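Local coordinates for putative isomerase (Sinorhizobium meliloti, PDB 2PPG), which is a putative isomerase of the enolase superfamily, built from a mandelate racemase-like N-terminal domain and a TIM-barrel domain, at residues A136-G141 and G377-K382; I203-L208 and V212-D217. All coordinates share one frame; numbering follows the deposited sequence.

Interaction 1 (A136-G141 and G377-K382); sequences AGKLAG and GVEPSK
Lys138 and Glu379 both set CG anti to their own carbonyl carbon (chi1 -72° and -73°) and run on as extended chains, reaching toward each other from opposite directions until ammonium and carboxylate meet in a salt bridge. This bridge joins the last turn of helix 119-140, just before the Schellman motif at Gly141, in the N-terminal part of an enolase-superfamily chain, to strand 378-380, which pairs antiparallel with strand 357-359. The backbones keep their distance: even the nearest CA atoms, those of Lys138 and Gly377, are 8.8 Å apart, so the two long side chains do all the spanning. The ammonium is shared, since Lys138 NZ also pairs with Asp134 one helical turn back and donates to the carbonyl of Val66; two carboxylates nearby should favour its charged form. The side chain of Glu379 lies against Trp68 of strand 66-72, the same strand that begins with Val66. Lys138 NZ approaches Glu379 OE2 at 2.8 Å from above the carboxylate plane, 52° out of it.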
# COMPACT_ATOMS: atom_id res chain seq x y z
N ALA A 136 -4.31 20.24 41.76
CA ALA A 136 -2.90 20.51 41.49
C ALA A 136 -2.66 22.01 41.25
O ALA A 136 -1.77 22.59 41.86
CB ALA A 136 -2.40 19.66 40.32
N GLY A 137 -3.47 22.63 40.39
CA GLY A 137 -3.43 24.08 40.21
C GLY A 137 -3.62 24.89 41.49
O GLY A 137 -2.87 25.84 41.77
N LYS A 138 -4.61 24.50 42.29
CA LYS A 138 -4.88 25.18 43.56
C LYS A 138 -3.73 25.04 44.55
O LYS A 138 -3.31 26.03 45.16
CB LYS A 138 -6.19 24.71 44.17
CG LYS A 138 -7.39 25.24 43.42
CD LYS A 138 -8.71 24.80 44.04
CE LYS A 138 -9.86 25.46 43.30
NZ LYS A 138 -11.13 24.67 43.37
N LEU A 139 -3.23 23.81 44.70
CA LEU A 139 -2.10 23.51 45.57
C LEU A 139 -0.82 24.24 45.20
O LEU A 139 0.00 24.52 46.07
CB LEU A 139 -1.81 22.02 45.54
CG LEU A 139 -2.17 21.18 46.76
CD1 LEU A 139 -3.24 21.85 47.58
CD2 LEU A 139 -2.60 19.80 46.30
N ALA A 140 -0.65 24.55 43.91
CA ALA A 140 0.56 25.21 43.42
C ALA A 140 0.34 26.70 43.19
O ALA A 140 1.29 27.43 42.89
CB ALA A 140 1.05 24.55 42.16
N GLY A 141 -0.90 27.15 43.33
CA GLY A 141 -1.25 28.54 43.07
C GLY A 141 -1.15 28.86 41.60
O GLY A 141 -0.82 29.99 41.23
N GLY A 377 -10.12 27.67 37.88
CA GLY A 377 -10.47 29.08 37.95
C GLY A 377 -11.97 29.31 37.99
O GLY A 377 -12.42 30.44 38.16
N VAL A 378 -12.76 28.25 37.81
CA VAL A 378 -14.20 28.30 38.03
C VAL A 378 -14.59 27.25 39.06
O VAL A 378 -13.89 26.25 39.22
CB VAL A 378 -15.03 28.10 36.73
CG1 VAL A 378 -14.30 28.65 35.54
CG2 VAL A 378 -15.36 26.65 36.51
N GLU A 379 -15.72 27.47 39.74
CA GLU A 379 -16.24 26.53 40.73
C GLU A 379 -17.75 26.65 40.76
O GLU A 379 -18.30 27.61 40.24
CB GLU A 379 -15.68 26.84 42.12
CG GLU A 379 -14.23 26.46 42.31
CD GLU A 379 -13.64 27.03 43.58
OE1 GLU A 379 -14.41 27.39 44.50
OE2 GLU A 379 -12.40 27.13 43.67
N PRO A 380 -18.44 25.67 41.37
CA PRO A 380 -19.89 25.84 41.50
C PRO A 380 -20.17 26.91 42.55
O PRO A 380 -19.47 26.97 43.56
CB PRO A 380 -20.38 24.47 41.98
CG PRO A 380 -19.20 23.54 41.83
CD PRO A 380 -17.99 24.40 41.96
N SER A 381 -21.16 27.76 42.30
CA SER A 381 -21.50 28.81 43.25
C SER A 381 -22.18 28.17 44.45
O SER A 381 -22.59 27.01 44.38
CB SER A 381 -22.42 29.84 42.58
OG SER A 381 -23.60 29.22 42.08
N LYS A 382 -22.29 28.93 45.55
CA LYS A 382 -23.05 28.48 46.74
C LYS A 382 -24.48 28.03 46.38
O LYS A 382 -24.97 27.03 46.91
CB LYS A 382 -23.11 29.56 47.84
CG LYS A 382 -21.76 30.00 48.46
CD LYS A 382 -20.68 28.91 48.53
CE LYS A 382 -21.02 27.80 49.53
NZ LYS A 382 -20.98 28.26 50.94

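Interaction 2 (I203-L208 and V212-D217); sequences ILRERL and VRIACD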
# COMPACT_ATOMS: atom_id res chain seq x y z
N ILE A 203 -29.15 30.70 2.76
CA ILE A 203 -29.76 31.80 3.49
C ILE A 203 -28.80 32.39 4.52
O ILE A 203 -28.68 33.61 4.60
CB ILE A 203 -31.15 31.44 4.10
CG1 ILE A 203 -31.99 32.71 4.22
CG2 ILE A 203 -31.03 30.76 5.47
CD1 ILE A 203 -33.47 32.46 4.40
N LEU A 204 -28.10 31.52 5.26
CA LEU A 204 -27.10 31.98 6.22
C LEU A 204 -26.01 32.81 5.53
O LEU A 204 -25.68 33.90 5.98
CB LEU A 204 -26.50 30.80 7.00
CG LEU A 204 -27.39 29.97 7.94
CD1 LEU A 204 -26.57 28.88 8.63
CD2 LEU A 204 -28.13 30.78 8.99
N ARG A 205 -25.48 32.31 4.41
CA ARG A 205 -24.56 33.10 3.59
C ARG A 205 -25.18 34.43 3.12
O ARG A 205 -24.50 35.46 3.07
CB ARG A 205 -24.07 32.29 2.38
CG ARG A 205 -22.97 32.97 1.54
CD ARG A 205 -21.76 33.39 2.38
NE ARG A 205 -21.06 32.25 2.98
CZ ARG A 205 -20.07 32.34 3.87
NH1 ARG A 205 -19.65 33.53 4.29
NH2 ARG A 205 -19.50 31.24 4.34
N GLU A 206 -26.46 34.40 2.77
CA GLU A 206 -27.13 35.60 2.32
C GLU A 206 -27.24 36.57 3.47
O GLU A 206 -26.84 37.73 3.35
CB GLU A 206 -28.51 35.29 1.73
CG GLU A 206 -29.22 36.51 1.13
CD GLU A 206 -28.45 37.14 -0.04
OE1 GLU A 206 -27.36 36.62 -0.38
OE2 GLU A 206 -28.93 38.14 -0.62
N ARG A 207 -27.77 36.09 4.59
CA ARG A 207 -28.01 36.93 5.75
C ARG A 207 -26.75 37.49 6.39
O ARG A 207 -26.76 38.62 6.88
CB ARG A 207 -28.85 36.18 6.79
CG ARG A 207 -29.34 37.05 7.96
CD ARG A 207 -30.21 38.19 7.48
NE ARG A 207 -30.45 39.20 8.50
CZ ARG A 207 -29.57 40.13 8.85
NH1 ARG A 207 -28.38 40.16 8.27
NH2 ARG A 207 -29.86 41.03 9.79
N LEU A 208 -25.66 36.73 6.38
CA LEU A 208 -24.48 37.12 7.17
C LEU A 208 -23.34 37.79 6.39
O LEU A 208 -22.48 38.46 6.98
CB LEU A 208 -23.95 35.93 7.97
CG LEU A 208 -24.97 35.23 8.87
CD1 LEU A 208 -24.31 34.15 9.70
CD2 LEU A 208 -25.65 36.25 9.75
N VAL A 212 -17.92 35.86 6.91
CA VAL A 212 -18.20 34.99 8.05
C VAL A 212 -17.99 33.48 7.77
O VAL A 212 -18.19 33.02 6.64
CB VAL A 212 -19.64 35.25 8.52
CG1 VAL A 212 -20.33 33.99 8.94
CG2 VAL A 212 -19.65 36.29 9.63
N ARG A 213 -17.56 32.74 8.79
CA ARG A 213 -17.34 31.29 8.66
C ARG A 213 -18.56 30.52 9.13
O ARG A 213 -19.17 30.85 10.16
CB ARG A 213 -16.11 30.83 9.43
CG ARG A 213 -14.81 31.41 8.91
CD ARG A 213 -13.60 30.80 9.62
NE ARG A 213 -13.65 31.02 11.07
CZ ARG A 213 -12.71 30.60 11.92
NH1 ARG A 213 -11.66 29.94 11.48
NH2 ARG A 213 -12.84 30.84 13.22
N ILE A 214 -18.93 29.51 8.35
CA ILE A 214 -20.17 28.76 8.55
C ILE A 214 -19.92 27.27 8.33
O ILE A 214 -19.63 26.82 7.22
CB ILE A 214 -21.29 29.22 7.59
CG1 ILE A 214 -21.59 30.72 7.76
CG2 ILE A 214 -22.56 28.46 7.87
CD1 ILE A 214 -22.47 31.28 6.67
N ALA A 215 -20.04 26.52 9.40
CA ALA A 215 -19.83 25.09 9.33
C ALA A 215 -21.17 24.37 9.44
O ALA A 215 -22.19 24.97 9.79
CB ALA A 215 -18.89 24.67 10.45
N CYS A 216 -21.16 23.08 9.11
CA CYS A 216 -22.33 22.24 9.23
C CYS A 216 -22.06 20.97 10.05
O CYS A 216 -21.15 20.20 9.74
CB CYS A 216 -22.83 21.85 7.85
SG CYS A 216 -24.22 20.71 7.91
N ASP A 217 -22.84 20.76 11.11
CA ASP A 217 -22.73 19.55 11.89
C ASP A 217 -23.76 18.55 11.37
O ASP A 217 -24.95 18.71 11.58
CB ASP A 217 -22.94 19.86 13.38
CG ASP A 217 -22.84 18.63 14.28
OD1 ASP A 217 -22.80 17.48 13.78
OD2 ASP A 217 -22.80 18.81 15.52
O HOH W 1 -17.47 29.39 5.89
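The carbonyl oxygen of Val212 takes two N-H groups from one guanidinium: Arg205 NH1 donates to Val212 O at 2.8 Å, while a weak second bond comes from Arg205 NH2 to the same oxygen at 3.2 Å. The stronger bond bends to 148° at its hydrogen, and the donor is tilted 15° from the carbonyl plane. This is the return leg of a beta-alpha-beta unit in the TIM barrel, where helix 197-208 turns through a short loop into strand 213-217, which runs parallel to strands 185-189 and 241-243.

Arg205 leaves the helix with CG anti to its backbone N (chi1 -173°), then bends at chi2 and chi3, which swings the guanidinium back over the strand. Ile214 CD1 lies under one face of that group, 3.7 Å from its plane and offset toward the rim. A water sits at the edge, in plane; it accepts a weak bond from Arg205 NH2 and a 2.9 Å bond from Ile214 N. Other carbonyls complete the set: NE donates to His237 O, NH1 also to Gly209 O, and NH2 also to Gly238 O, so NH2 shares its hydrogens among three acceptors, the bonds to Val212 O and the water being weak.

Beside this polar group the contact is apolar. Leu204 CB meets Ile214 CD1 at 4.1 Å, with Leu204 CD1 near Ile214 CG2, and farther along Leu208 CD1 reaches Val212 CG1. Phe186 and Phe188 of strand 185-189 continue this layer between helix and barrel wall.

With the carbonyls of Val212 and Gly209, from the loop before the strand, and of the adjacent His237 and Gly238 all receiving bonds from it, the guanidinium is held against rotation, and these carbonyl dipoles probably help to stabilise its positive charge.

From the N terminus, the chain passes through the strands and helices of the N-terminal domain and reaches the end of helix 119-140, where interaction 1 opens. It then winds through the barrel. Interaction 2 closes the short loop between helix 197-208 and strand 213-217, only three residues lying between its segments. The remaining barrel units follow before strand 378-380 returns to complete interaction 1, closing a loop of 235 residues. Interaction 2 is therefore nested inside interaction 1. The two lie on opposite sides of the chain's centre, their own centres 38 Å apart: one joins neighbouring elements within the barrel, the other ties the chain's C-terminal part back to the N-terminal domain.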